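Local structure of carbohydrate kinase, pfkB family (Enterococcus faecalis, 3KTN) at residues D131-G137 / K162-D167; A150-Q155 / R189-Y193; L204-F210 / L225-F229; L235-A239 / I286-Y290; S265-L270 / T304-V308. The protein probably phosphorylates 2-keto-3-deoxygluconate, as a putative sugar kinase of the pfkB (ribokinase-like) family that carries a bound magnesium ion. All blocks are in the same frame, centred on the assembly; numbering follows the deposited sequence.

Contact 1 (D131-G137 / K162-D167); sequences DMVHICG and KKVCFD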
# COMPACT_ATOMS: atom_id res chain seq x y z
N ASP A 131 -38.50 -14.72 11.09
CA ASP A 131 -39.31 -15.78 10.50
C ASP A 131 -38.46 -17.02 10.26
O ASP A 131 -38.98 -18.13 10.12
CB ASP A 131 -39.88 -15.33 9.16
CG ASP A 131 -40.58 -14.00 9.25
OD1 ASP A 131 -41.52 -13.88 10.06
OD2 ASP A 131 -40.19 -13.07 8.50
N MSE A 132 -37.15 -16.83 10.21
CA MSE A 132 -36.23 -17.93 9.96
C MSE A 132 -34.93 -17.71 10.73
O MSE A 132 -34.49 -16.58 10.91
CB MSE A 132 -35.93 -18.00 8.46
CG MSE A 132 -35.04 -19.16 8.03
SE MSE A 132 -34.75 -19.16 6.11
CE MSE A 132 -36.40 -19.98 5.54
N VAL A 133 -34.33 -18.80 11.20
CA VAL A 133 -33.09 -18.70 11.94
C VAL A 133 -32.12 -19.78 11.48
O VAL A 133 -32.48 -20.96 11.40
CB VAL A 133 -33.31 -18.84 13.47
CG1 VAL A 133 -34.00 -20.15 13.78
CG2 VAL A 133 -31.98 -18.76 14.20
N HIS A 134 -30.90 -19.37 11.14
CA HIS A 134 -29.88 -20.30 10.69
C HIS A 134 -28.89 -20.54 11.81
O HIS A 134 -28.29 -19.61 12.34
CB HIS A 134 -29.15 -19.75 9.46
CG HIS A 134 -28.10 -20.67 8.93
ND1 HIS A 134 -26.89 -20.85 9.56
CD2 HIS A 134 -28.11 -21.51 7.87
CE1 HIS A 134 -26.19 -21.77 8.91
NE2 HIS A 134 -26.91 -22.19 7.88
N ILE A 135 -28.72 -21.81 12.17
CA ILE A 135 -27.81 -22.20 13.23
C ILE A 135 -26.55 -22.73 12.57
O ILE A 135 -26.58 -23.77 11.91
CB ILE A 135 -28.46 -23.27 14.13
CG1 ILE A 135 -29.71 -22.68 14.79
CG2 ILE A 135 -27.47 -23.73 15.19
CD1 ILE A 135 -30.46 -23.64 15.70
N CYS A 136 -25.45 -22.01 12.74
CA CYS A 136 -24.18 -22.38 12.13
C CYS A 136 -23.61 -23.65 12.74
O CYS A 136 -23.42 -23.74 13.95
CB CYS A 136 -23.17 -21.24 12.27
SG CYS A 136 -23.74 -19.66 11.57
N GLY A 137 -23.33 -24.62 11.88
CA GLY A 137 -22.79 -25.89 12.33
C GLY A 137 -21.62 -25.75 13.29
O GLY A 137 -21.40 -26.63 14.13
N LYS A 162 -40.75 -21.34 13.91
CA LYS A 162 -39.87 -20.54 13.06
C LYS A 162 -39.08 -21.50 12.19
O LYS A 162 -38.67 -22.57 12.65
CB LYS A 162 -38.91 -19.70 13.90
CG LYS A 162 -39.58 -18.71 14.84
CD LYS A 162 -40.47 -17.74 14.07
CE LYS A 162 -41.14 -16.76 15.01
NZ LYS A 162 -41.95 -15.77 14.25
N LYS A 163 -38.86 -21.13 10.93
CA LYS A 163 -38.09 -21.98 10.03
C LYS A 163 -36.66 -22.08 10.55
O LYS A 163 -36.07 -21.09 10.98
CB LYS A 163 -38.12 -21.39 8.62
CG LYS A 163 -37.84 -22.39 7.52
CD LYS A 163 -38.92 -23.46 7.46
CE LYS A 163 -40.29 -22.87 7.19
NZ LYS A 163 -41.34 -23.92 7.07
N VAL A 164 -36.10 -23.29 10.51
CA VAL A 164 -34.75 -23.52 11.00
C VAL A 164 -33.81 -24.04 9.92
O VAL A 164 -34.12 -25.02 9.24
CB VAL A 164 -34.76 -24.51 12.19
CG1 VAL A 164 -33.36 -24.71 12.74
CG2 VAL A 164 -35.69 -24.00 13.28
N CYS A 165 -32.66 -23.38 9.77
CA CYS A 165 -31.66 -23.76 8.78
C CYS A 165 -30.39 -24.18 9.50
O CYS A 165 -30.07 -23.65 10.56
CB CYS A 165 -31.37 -22.59 7.85
SG CYS A 165 -32.86 -21.87 7.14
N PHE A 166 -29.67 -25.12 8.91
CA PHE A 166 -28.46 -25.64 9.53
C PHE A 166 -27.45 -26.09 8.48
O PHE A 166 -27.83 -26.64 7.45
CB PHE A 166 -28.83 -26.83 10.42
CG PHE A 166 -27.65 -27.53 11.04
CD1 PHE A 166 -26.94 -26.93 12.06
CD2 PHE A 166 -27.28 -28.80 10.60
CE1 PHE A 166 -25.86 -27.59 12.65
CE2 PHE A 166 -26.20 -29.46 11.18
CZ PHE A 166 -25.49 -28.86 12.21
N ASP A 167 -26.17 -25.84 8.75
CA ASP A 167 -25.12 -26.24 7.82
C ASP A 167 -24.15 -27.20 8.48
O ASP A 167 -23.72 -26.98 9.61
CB ASP A 167 -24.35 -25.01 7.32
CG ASP A 167 -23.52 -24.35 8.41
OD1 ASP A 167 -22.27 -24.44 8.35
OD2 ASP A 167 -24.10 -23.75 9.33
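Asp167 OD2 is approached by two groups of segment 131-137. Gly137 N donates a hydrogen bond to Asp167 OD2 (2.8 Å), coming from above the carboxylate plane, 47° out of it. His134 CE1 is 2.9 Å from the same Asp167 OD2, which sits at the ring edge near its plane. The ring and the carboxylate are turned only 23° apart. These contacts lie at the C-terminal end of two neighbouring parallel strands, 132-135 and 163-167, in the central sheet of the ribokinase-like fold. The chain between them is mostly helix, including helix 144-159, so they form a beta-alpha-beta crossover. Backbone bonds alternate across the pair: Val133 N to Lys163 O, Cys165 N to Val133 O, and Ile135 N to Cys165 O at 2.8 Å. Cys165 O also receives the CA-H of His134 and lies over one face of its ring. On this side of the sheet His134 CD2 rests on Cys165 CB at 3.4 Å. Helix 278-291 covers Met132 and Cys165 there. On the other side Val133, Ile135 and Val164 meet helix 144-159. Met132 is a selenomethionine with CG anti to the backbone N (chi1 -176°). It is bent at its last torsion, chi3. Met132 SE lies 3.5 Å from Cys165 SG, and Met132 CE presses tightly on Lys163 CG at 3.4 Å.

Contact 2 (A150-Q155 / R189-Y193); sequences ALILAQ and RILPY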
# COMPACT_ATOMS: atom_id res chain seq x y z
N ALA A 150 -26.92 -23.55 20.93
CA ALA A 150 -27.46 -23.84 19.61
C ALA A 150 -28.66 -24.78 19.70
O ALA A 150 -29.70 -24.55 19.08
CB ALA A 150 -26.37 -24.44 18.72
N LEU A 151 -28.51 -25.85 20.48
CA LEU A 151 -29.58 -26.83 20.66
C LEU A 151 -30.83 -26.19 21.25
O LEU A 151 -31.94 -26.40 20.77
CB LEU A 151 -29.09 -27.98 21.54
CG LEU A 151 -27.95 -28.77 20.90
CD1 LEU A 151 -27.36 -29.77 21.87
CD2 LEU A 151 -28.47 -29.46 19.65
N ILE A 152 -30.65 -25.38 22.29
CA ILE A 152 -31.77 -24.70 22.92
C ILE A 152 -32.47 -23.77 21.93
O ILE A 152 -33.70 -23.70 21.89
CB ILE A 152 -31.30 -23.89 24.14
CG1 ILE A 152 -30.97 -24.85 25.29
CG2 ILE A 152 -32.36 -22.87 24.54
CD1 ILE A 152 -30.41 -24.17 26.53
N LEU A 153 -31.68 -23.07 21.12
CA LEU A 153 -32.25 -22.15 20.14
C LEU A 153 -33.08 -22.89 19.10
O LEU A 153 -34.15 -22.42 18.71
CB LEU A 153 -31.14 -21.37 19.44
CG LEU A 153 -31.57 -20.50 18.25
CD1 LEU A 153 -32.68 -19.56 18.67
CD2 LEU A 153 -30.36 -19.72 17.75
N ALA A 154 -32.58 -24.04 18.65
CA ALA A 154 -33.29 -24.83 17.65
C ALA A 154 -34.62 -25.31 18.22
O ALA A 154 -35.66 -25.17 17.58
CB ALA A 154 -32.43 -26.03 17.24
N GLN A 155 -34.59 -25.86 19.43
CA GLN A 155 -35.80 -26.34 20.10
C GLN A 155 -36.80 -25.20 20.21
O GLN A 155 -37.97 -25.35 19.88
CB GLN A 155 -35.47 -26.86 21.50
CG GLN A 155 -34.73 -28.18 21.51
CD GLN A 155 -34.03 -28.43 22.83
OE1 GLN A 155 -34.52 -28.05 23.89
NE2 GLN A 155 -32.87 -29.09 22.77
N ARG A 189 -28.74 -34.67 17.44
CA ARG A 189 -29.58 -33.97 18.41
C ARG A 189 -30.29 -32.75 17.83
O ARG A 189 -31.42 -32.45 18.21
CB ARG A 189 -28.74 -33.55 19.62
CG ARG A 189 -28.14 -34.72 20.37
CD ARG A 189 -27.21 -34.24 21.48
NE ARG A 189 -27.91 -33.45 22.48
CZ ARG A 189 -27.32 -32.93 23.56
NH1 ARG A 189 -26.02 -33.13 23.76
NH2 ARG A 189 -28.02 -32.22 24.43
N ILE A 190 -29.63 -32.03 16.91
CA ILE A 190 -30.25 -30.84 16.34
C ILE A 190 -31.05 -31.10 15.07
O ILE A 190 -32.04 -30.42 14.81
CB ILE A 190 -29.19 -29.74 16.04
CG1 ILE A 190 -29.90 -28.40 15.79
CG2 ILE A 190 -28.38 -30.12 14.80
CD1 ILE A 190 -28.95 -27.21 15.62
N LEU A 191 -30.63 -32.08 14.29
CA LEU A 191 -31.31 -32.40 13.04
C LEU A 191 -32.83 -32.55 13.13
O LEU A 191 -33.55 -32.17 12.21
CB LEU A 191 -30.69 -33.65 12.42
CG LEU A 191 -29.34 -33.36 11.73
CD1 LEU A 191 -28.60 -34.65 11.40
CD2 LEU A 191 -29.61 -32.55 10.48
N PRO A 192 -33.34 -33.11 14.24
CA PRO A 192 -34.80 -33.27 14.36
C PRO A 192 -35.56 -31.94 14.33
O PRO A 192 -36.77 -31.92 14.11
CB PRO A 192 -34.95 -33.99 15.69
CG PRO A 192 -33.71 -34.84 15.76
CD PRO A 192 -32.65 -33.86 15.30
N TYR A 193 -34.85 -30.84 14.55
CA TYR A 193 -35.48 -29.52 14.57
C TYR A 193 -35.28 -28.67 13.31
O TYR A 193 -35.85 -27.59 13.19
CB TYR A 193 -34.95 -28.73 15.77
CG TYR A 193 -35.25 -29.39 17.09
CD1 TYR A 193 -36.53 -29.32 17.65
CD2 TYR A 193 -34.27 -30.10 17.78
CE1 TYR A 193 -36.82 -29.94 18.86
CE2 TYR A 193 -34.55 -30.73 18.99
CZ TYR A 193 -35.83 -30.64 19.52
OH TYR A 193 -36.11 -31.26 20.72
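Leu151, Ala154 and Ile190 form the apolar centre of this contact. Leu151 CD2 meets Ile190 CB at 3.7 Å, the two side chains crossing at a slant. Ala154 CB sits between two residues of the other segment, 3.8 Å from Ile190 CG1 and 4.0 Å from Tyr193 CB. The backbones are close at two pairs, CA to CA 5.9 Å for Leu151 and Ile190 and 6.0 Å for Ala154 and Tyr193. Two flat groups at the margin are met over a face. Leu151 CD1 stands over the centre of the Arg189 guanidinium, 3.5 Å above its plane. The arginine chain bends at chi3 (62°), which turns that face to the leucine. Gln155 CG makes a CH-pi contact with the Tyr193 ring, 3.8 Å from its centroid and 29° off the normal. It is displaced toward the hydroxyl end, with Gln155 CG only 3.3 Å from Tyr193 CZ. No hydrogen bond joins the segments. Inward, Ala150, Ala154 and Ile190 all touch Ile135 of strand 132-135. Outward, Gln155 and Arg189 are exposed. Helix 144-159 thus lies beside the last part of helix 177-190 and the 3-10 segment 191-193. They belong to the helical layer on one face of the central sheet in the alpha/beta ribokinase-like fold.

Contact 3 (L204-F210 / L225-F229); sequences LVELLGF and LIQRF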
# COMPACT_ATOMS: atom_id res chain seq x y z
N LEU A 204 -23.26 -37.44 5.08
CA LEU A 204 -24.20 -38.46 5.52
C LEU A 204 -23.50 -39.79 5.75
O LEU A 204 -23.70 -40.43 6.78
CB LEU A 204 -25.31 -38.63 4.47
CG LEU A 204 -26.01 -37.32 4.10
CD1 LEU A 204 -27.10 -37.59 3.08
CD2 LEU A 204 -26.59 -36.69 5.36
N VAL A 205 -22.65 -40.19 4.80
CA VAL A 205 -21.93 -41.45 4.90
C VAL A 205 -20.79 -41.43 5.92
O VAL A 205 -20.77 -42.24 6.85
CB VAL A 205 -21.36 -41.86 3.52
CG1 VAL A 205 -20.50 -43.11 3.66
CG2 VAL A 205 -22.51 -42.12 2.55
N GLU A 206 -19.85 -40.51 5.75
CA GLU A 206 -18.69 -40.42 6.63
C GLU A 206 -18.93 -39.88 8.03
O GLU A 206 -18.21 -40.25 8.96
CB GLU A 206 -17.60 -39.58 5.97
CG GLU A 206 -16.90 -40.28 4.82
CD GLU A 206 -15.83 -39.41 4.21
OE1 GLU A 206 -14.99 -38.88 4.97
OE2 GLU A 206 -15.81 -39.28 2.96
N LEU A 207 -19.90 -39.00 8.20
CA LEU A 207 -20.16 -38.44 9.52
C LEU A 207 -21.35 -39.08 10.22
O LEU A 207 -21.24 -39.51 11.37
CB LEU A 207 -20.38 -36.93 9.44
CG LEU A 207 -20.74 -36.27 10.78
CD1 LEU A 207 -19.61 -36.49 11.78
CD2 LEU A 207 -21.00 -34.79 10.58
N LEU A 208 -22.47 -39.15 9.53
CA LEU A 208 -23.68 -39.72 10.09
C LEU A 208 -23.75 -41.24 9.94
O LEU A 208 -24.76 -41.86 10.25
CB LEU A 208 -24.91 -39.07 9.44
CG LEU A 208 -25.01 -37.56 9.63
CD1 LEU A 208 -26.28 -37.05 8.99
CD2 LEU A 208 -24.98 -37.20 11.10
N GLY A 209 -22.66 -41.83 9.46
CA GLY A 209 -22.58 -43.27 9.31
C GLY A 209 -23.62 -43.94 8.42
O GLY A 209 -23.76 -45.16 8.48
N PHE A 210 -24.34 -43.18 7.62
CA PHE A 210 -25.34 -43.77 6.73
C PHE A 210 -24.70 -44.77 5.79
O PHE A 210 -23.51 -44.65 5.45
CB PHE A 210 -26.05 -42.69 5.92
CG PHE A 210 -27.23 -42.08 6.62
CD1 PHE A 210 -28.52 -42.31 6.15
CD2 PHE A 210 -27.07 -41.27 7.74
CE1 PHE A 210 -29.63 -41.75 6.79
CE2 PHE A 210 -28.16 -40.71 8.38
CZ PHE A 210 -29.44 -40.95 7.91
N LEU A 225 -30.40 -42.63 -0.70
CA LEU A 225 -29.72 -42.34 0.55
C LEU A 225 -30.11 -40.99 1.14
O LEU A 225 -30.41 -40.89 2.33
CB LEU A 225 -28.20 -42.38 0.34
CG LEU A 225 -27.33 -41.85 1.48
CD1 LEU A 225 -27.80 -42.40 2.81
CD2 LEU A 225 -25.88 -42.25 1.23
N ILE A 226 -30.13 -39.95 0.31
CA ILE A 226 -30.46 -38.60 0.75
C ILE A 226 -31.91 -38.40 1.17
O ILE A 226 -32.19 -37.80 2.21
CB ILE A 226 -30.09 -37.57 -0.33
CG1 ILE A 226 -28.57 -37.54 -0.51
CG2 ILE A 226 -30.61 -36.18 0.04
CD1 ILE A 226 -28.09 -36.66 -1.64
N GLN A 227 -32.85 -38.89 0.38
CA GLN A 227 -34.26 -38.72 0.73
C GLN A 227 -34.63 -39.59 1.93
O GLN A 227 -35.63 -39.34 2.59
CB GLN A 227 -35.15 -39.03 -0.47
CG GLN A 227 -34.89 -38.10 -1.64
CD GLN A 227 -35.86 -38.28 -2.77
OE1 GLN A 227 -36.05 -39.38 -3.28
NE2 GLN A 227 -36.50 -37.18 -3.18
N ARG A 228 -33.79 -40.58 2.21
CA ARG A 228 -34.01 -41.47 3.35
C ARG A 228 -33.62 -40.66 4.59
O ARG A 228 -34.36 -40.59 5.57
CB ARG A 228 -33.12 -42.70 3.22
CG ARG A 228 -33.65 -43.96 3.89
CD ARG A 228 -32.77 -45.16 3.55
NE ARG A 228 -31.52 -45.15 4.31
CZ ARG A 228 -30.39 -45.72 3.90
NH1 ARG A 228 -30.33 -46.33 2.73
NH2 ARG A 228 -29.31 -45.68 4.68
N PHE A 229 -32.45 -40.03 4.53
CA PHE A 229 -31.93 -39.19 5.61
C PHE A 229 -32.93 -38.07 5.89
O PHE A 229 -33.20 -37.75 7.05
CB PHE A 229 -30.58 -38.60 5.20
CG PHE A 229 -30.19 -37.35 5.96
CD1 PHE A 229 -29.80 -37.42 7.29
CD2 PHE A 229 -30.22 -36.11 5.33
CE1 PHE A 229 -29.44 -36.26 7.99
CE2 PHE A 229 -29.87 -34.95 6.01
CZ PHE A 229 -29.48 -35.03 7.35
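Phe210, Phe229 and Leu204 have the most surface buried here. They join the end of helix 201-206 and its following loop to helix 218-233. Both helices belong to the connection between the parallel strands 196-198 and 237-245 of the ribokinase-like fold, a beta-alpha-beta crossover with an extra short helix. The Phe229 ring is the hub. Leu204 CD2 stands almost exactly above its centre in a CH-pi contact, 3.5 Å from the centroid and 5° off the normal. Phe210 meets Phe229 as an offset edge-to-face pair. The edge of Phe229 points to the face of Phe210, with planes at 82° and centroids 5.6 Å apart. Leu208 CD1 adds a close contact to Phe229 CE1 at 3.4 Å. Phe210 itself is held where the chain turns back after Gly209, with Phe210 N bonded to Leu204 O (2.9 Å). Arg228 runs past the Phe210 ring in the opposite direction, its guanidinium nearly parallel to it. Its NH1 forms a salt bridge with Glu224, and its NH2 bonds to Ile211 O. Leu225 reaches in with CG anti to the backbone N (chi1 169°), and its two methyls part. Leu225 CD2 goes to Val205 CG2, and Leu225 CD1 touches Phe210 CD1 at 3.4 Å.

Contact 4 (L235-A239 / I286-Y290); sequences LEWFA and ILYGY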
# COMPACT_ATOMS: atom_id res chain seq x y z
N LEU A 235 -36.97 -33.42 7.06
CA LEU A 235 -36.40 -32.19 6.53
C LEU A 235 -37.19 -31.74 5.31
O LEU A 235 -37.75 -32.57 4.59
CB LEU A 235 -34.94 -32.40 6.14
CG LEU A 235 -34.03 -32.91 7.26
CD1 LEU A 235 -32.64 -33.15 6.70
CD2 LEU A 235 -34.00 -31.90 8.40
N GLU A 236 -37.23 -30.43 5.09
CA GLU A 236 -37.94 -29.87 3.95
C GLU A 236 -37.03 -29.72 2.73
O GLU A 236 -37.42 -30.07 1.61
CB GLU A 236 -38.53 -28.51 4.34
CG GLU A 236 -39.33 -27.83 3.26
CD GLU A 236 -39.93 -26.53 3.73
OE1 GLU A 236 -39.71 -26.18 4.91
OE2 GLU A 236 -40.62 -25.86 2.94
N TRP A 237 -35.82 -29.21 2.95
CA TRP A 237 -34.84 -29.01 1.87
C TRP A 237 -33.44 -29.44 2.28
O TRP A 237 -33.01 -29.20 3.41
CB TRP A 237 -34.77 -27.53 1.48
CG TRP A 237 -35.75 -27.07 0.43
CD1 TRP A 237 -36.91 -27.68 0.06
CD2 TRP A 237 -35.69 -25.84 -0.32
NE1 TRP A 237 -37.58 -26.92 -0.87
CE2 TRP A 237 -36.85 -25.78 -1.12
CE3 TRP A 237 -34.77 -24.78 -0.39
CZ2 TRP A 237 -37.12 -24.71 -1.98
CZ3 TRP A 237 -35.04 -23.72 -1.25
CH2 TRP A 237 -36.20 -23.69 -2.03
N PHE A 238 -32.73 -30.10 1.36
CA PHE A 238 -31.36 -30.52 1.59
C PHE A 238 -30.61 -30.03 0.36
O PHE A 238 -30.98 -30.36 -0.77
CB PHE A 238 -31.24 -32.05 1.67
CG PHE A 238 -29.83 -32.53 1.90
CD1 PHE A 238 -29.23 -32.39 3.15
CD2 PHE A 238 -29.11 -33.12 0.87
CE1 PHE A 238 -27.91 -32.82 3.36
CE2 PHE A 238 -27.80 -33.55 1.08
CZ PHE A 238 -27.20 -33.41 2.32
N ALA A 239 -29.56 -29.24 0.56
CA ALA A 239 -28.81 -28.72 -0.58
C ALA A 239 -27.31 -28.67 -0.37
O ALA A 239 -26.82 -28.64 0.76
CB ALA A 239 -29.34 -27.33 -0.95
N ILE A 286 -29.71 -20.42 -2.06
CA ILE A 286 -30.78 -21.38 -1.81
C ILE A 286 -31.83 -20.75 -0.91
O ILE A 286 -33.02 -20.80 -1.21
CB ILE A 286 -30.23 -22.66 -1.12
CG1 ILE A 286 -29.31 -23.43 -2.06
CG2 ILE A 286 -31.39 -23.54 -0.66
CD1 ILE A 286 -29.91 -23.75 -3.43
N LEU A 287 -31.38 -20.16 0.20
CA LEU A 287 -32.31 -19.51 1.12
C LEU A 287 -33.08 -18.39 0.45
O LEU A 287 -34.27 -18.21 0.71
CB LEU A 287 -31.56 -18.97 2.34
CG LEU A 287 -30.99 -20.05 3.26
CD1 LEU A 287 -30.42 -19.44 4.53
CD2 LEU A 287 -32.10 -21.03 3.60
N TYR A 288 -32.42 -17.64 -0.43
CA TYR A 288 -33.09 -16.55 -1.12
C TYR A 288 -34.19 -17.10 -2.01
O TYR A 288 -35.28 -16.53 -2.09
CB TYR A 288 -32.12 -15.75 -2.00
CG TYR A 288 -32.81 -14.59 -2.67
CD1 TYR A 288 -33.29 -13.52 -1.92
CD2 TYR A 288 -33.05 -14.59 -4.04
CE1 TYR A 288 -34.01 -12.48 -2.52
CE2 TYR A 288 -33.76 -13.56 -4.65
CZ TYR A 288 -34.24 -12.51 -3.88
OH TYR A 288 -34.95 -11.49 -4.48
N GLY A 289 -33.89 -18.20 -2.70
CA GLY A 289 -34.86 -18.82 -3.57
C GLY A 289 -36.06 -19.26 -2.75
O GLY A 289 -37.20 -19.15 -3.17
N TYR A 290 -35.77 -19.74 -1.54
CA TYR A 290 -36.82 -20.19 -0.63
C TYR A 290 -37.71 -19.02 -0.24
O TYR A 290 -38.94 -19.12 -0.30
CB TYR A 290 -36.20 -20.80 0.63
CG TYR A 290 -37.20 -21.48 1.51
CD1 TYR A 290 -37.69 -22.75 1.20
CD2 TYR A 290 -37.71 -20.85 2.65
CE1 TYR A 290 -38.64 -23.37 1.99
CE2 TYR A 290 -38.67 -21.46 3.45
CZ TYR A 290 -39.13 -22.72 3.12
OH TYR A 290 -40.08 -23.34 3.90
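The start of strand 237-245 and helix 286-290 run in roughly opposite directions, at 150°, with their axes 11.1 Å apart. Trp237 and Tyr290 span much of that distance. The edge of the Tyr290 ring points at the face of the Trp237 six-membered ring in an edge-to-face pair, with planes at 82° and centroids 4.9 Å apart. Tyr290 CD1 lies 3.5 Å above the indole plane of Trp237, toward the rim. Tyr290 CG is anti to its backbone N (chi1 -171°), which sends the ring out from the helix toward the strand. Tyr290 OH then donates to Glu236 OE2 at 2.8 Å, from the syn side but tilted out of the carboxylate plane. Glu236 OE1 has a long, weak ion pair with Lys163. This is the sheet-to-helix packing of the ribokinase-like alpha/beta sandwich. Helix 278-291 follows closely on the magnesium-site residues Asp274 and Ile276. Phe238, on the opposite side of the strand, meets helix 218-233 instead. Ile286 meets the tryptophan with one branch: Ile286 CG2 touches Trp237 CE3 at 3.6 Å. The carbonyl Ile286 O faces the indole edge in plane, nearest CZ3. Two residues on in the strand, Ala239 CB meets Ile286 CG1, the other branch of the same isoleucine, at 4.1 Å.

Contact 5 (S265-L270 / T304-V308); sequences SEKRPL and TVNGV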
# COMPACT_ATOMS: atom_id res chain seq x y z
N SER A 265 -28.24 -28.68 -10.99
CA SER A 265 -27.96 -27.66 -11.99
C SER A 265 -26.93 -28.23 -12.96
O SER A 265 -26.30 -29.25 -12.66
CB SER A 265 -27.38 -26.40 -11.34
OG SER A 265 -26.00 -26.58 -11.04
N GLU A 266 -26.76 -27.60 -14.11
CA GLU A 266 -25.77 -28.07 -15.07
C GLU A 266 -24.41 -27.61 -14.57
O GLU A 266 -24.32 -26.60 -13.88
CB GLU A 266 -26.06 -27.49 -16.46
CG GLU A 266 -26.21 -25.97 -16.47
CD GLU A 266 -26.39 -25.42 -17.88
OE1 GLU A 266 -27.32 -25.87 -18.58
OE2 GLU A 266 -25.59 -24.54 -18.28
N LYS A 267 -23.36 -28.37 -14.89
CA LYS A 267 -22.00 -28.01 -14.47
C LYS A 267 -21.66 -26.60 -14.94
O LYS A 267 -21.87 -26.25 -16.10
CB LYS A 267 -20.96 -28.96 -15.07
CG LYS A 267 -21.02 -30.39 -14.58
CD LYS A 267 -19.79 -31.17 -15.05
CE LYS A 267 -19.58 -31.05 -16.57
NZ LYS A 267 -18.31 -31.73 -17.02
N ARG A 268 -21.11 -25.79 -14.04
CA ARG A 268 -20.73 -24.42 -14.37
C ARG A 268 -19.22 -24.31 -14.29
O ARG A 268 -18.61 -24.67 -13.27
CB ARG A 268 -21.34 -23.44 -13.37
CG ARG A 268 -22.83 -23.56 -13.15
CD ARG A 268 -23.61 -22.82 -14.21
NE ARG A 268 -23.08 -21.47 -14.38
CZ ARG A 268 -23.69 -20.52 -15.07
NH1 ARG A 268 -24.86 -20.76 -15.65
NH2 ARG A 268 -23.12 -19.32 -15.21
N PRO A 269 -18.57 -23.83 -15.37
CA PRO A 269 -17.11 -23.70 -15.32
C PRO A 269 -16.78 -22.86 -14.08
O PRO A 269 -17.45 -21.87 -13.80
CB PRO A 269 -16.79 -22.96 -16.62
CG PRO A 269 -17.88 -23.41 -17.55
CD PRO A 269 -19.11 -23.37 -16.66
N LEU A 270 -15.76 -23.27 -13.33
CA LEU A 270 -15.38 -22.58 -12.10
C LEU A 270 -13.95 -22.04 -12.15
O LEU A 270 -13.01 -22.77 -12.45
CB LEU A 270 -15.52 -23.53 -10.91
CG LEU A 270 -15.15 -23.04 -9.51
CD1 LEU A 270 -16.17 -22.04 -9.02
CD2 LEU A 270 -15.08 -24.23 -8.56
N THR A 304 -26.19 -21.78 -7.66
CA THR A 304 -24.94 -22.29 -8.22
C THR A 304 -24.15 -21.15 -8.87
O THR A 304 -22.93 -21.06 -8.69
CB THR A 304 -25.21 -23.41 -9.26
OG1 THR A 304 -26.04 -24.42 -8.67
CG2 THR A 304 -23.90 -24.06 -9.69
N VAL A 305 -24.84 -20.28 -9.60
CA VAL A 305 -24.18 -19.14 -10.23
C VAL A 305 -23.61 -18.24 -9.13
O VAL A 305 -22.49 -17.73 -9.25
CB VAL A 305 -25.16 -18.34 -11.11
CG1 VAL A 305 -24.51 -17.04 -11.59
CG2 VAL A 305 -25.59 -19.18 -12.30
N ASN A 306 -24.37 -18.05 -8.06
CA ASN A 306 -23.90 -17.22 -6.96
C ASN A 306 -22.64 -17.84 -6.36
O ASN A 306 -21.70 -17.13 -6.01
CB ASN A 306 -24.99 -17.11 -5.88
CG ASN A 306 -24.75 -15.92 -4.96
OD1 ASN A 306 -24.45 -14.82 -5.42
ND2 ASN A 306 -24.90 -16.13 -3.66
N GLY A 307 -22.63 -19.17 -6.27
CA GLY A 307 -21.49 -19.87 -5.73
C GLY A 307 -20.25 -19.69 -6.59
O GLY A 307 -19.14 -19.54 -6.07
N VAL A 308 -20.43 -19.71 -7.91
CA VAL A 308 -19.31 -19.52 -8.84
C VAL A 308 -18.79 -18.09 -8.69
O VAL A 308 -17.57 -17.86 -8.71
CB VAL A 308 -19.76 -19.75 -10.30
CG1 VAL A 308 -18.61 -19.43 -11.27
CG2 VAL A 308 -20.21 -21.20 -10.49
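Arg268 packs across helix 296-310 and touches Thr304, Val305 and Val308. It belongs to strand 262-269, an outermost strand of the main sheet within this chain. The contact therefore packs a helix of the ribokinase-like fold against the sheet margin. The Arg268 chain starts with CG anti to the carbonyl carbon and then bends twice, at chi2 (-83°) and chi3 (-48°). This folding lays the face of the guanidinium on Val305 CG2, which stands over its centre 3.6 Å above the plane. Nearer the backbone, Arg268 CG meets Thr304 CG2 at 3.7 Å, and Arg268 CB meets Val308 CG2 at 3.8 Å. The contact thus uses the aliphatic part and the flat face of the arginine. Leu329 of helix 322-330 also touches Arg268. The hydroxyls Ser265 OG and Thr304 OG1 are 3.2 Å apart. Each is bonded elsewhere, Ser265 OG to Gly254 N and Thr304 OG1 to Val300 O. Val308 has CG1 anti to its backbone N (chi1 175°), and Val308 CG1 is 3.7 Å from Pro269 O. Val308 also packs on Ile98 of a second subunit. Leu270 has its side chain about 9 Å from the bound magnesium ion. Leu270 CD1 lies 4.0 Å from Val308 CA.

Overall arrangement
Contacts 1, 4 and 5 all reach the nine-strand sheet. Contact 1 lies in the sheet itself, contact 4 adds helix 278-291, and contact 5 is at the strand 262-269 margin. Contacts 2 and 3 lie among the helices of one face and touch through Leu191. Contact 1 is central, about 9 Å from contact 2 and about 11 Å from contact 4, centre to centre, and touches both, on opposite faces of the sheet. Contacts 2 and 5 are furthest apart, about 31 Å between centres. Along the chain, contacts 1 and 2 interleave, contact 3 follows, and contacts 4 and 5 interleave. Contact 3 meets contact 4 through Phe229 and Phe238. Touches thus join contacts 1 to 4, while contact 5 stands apart.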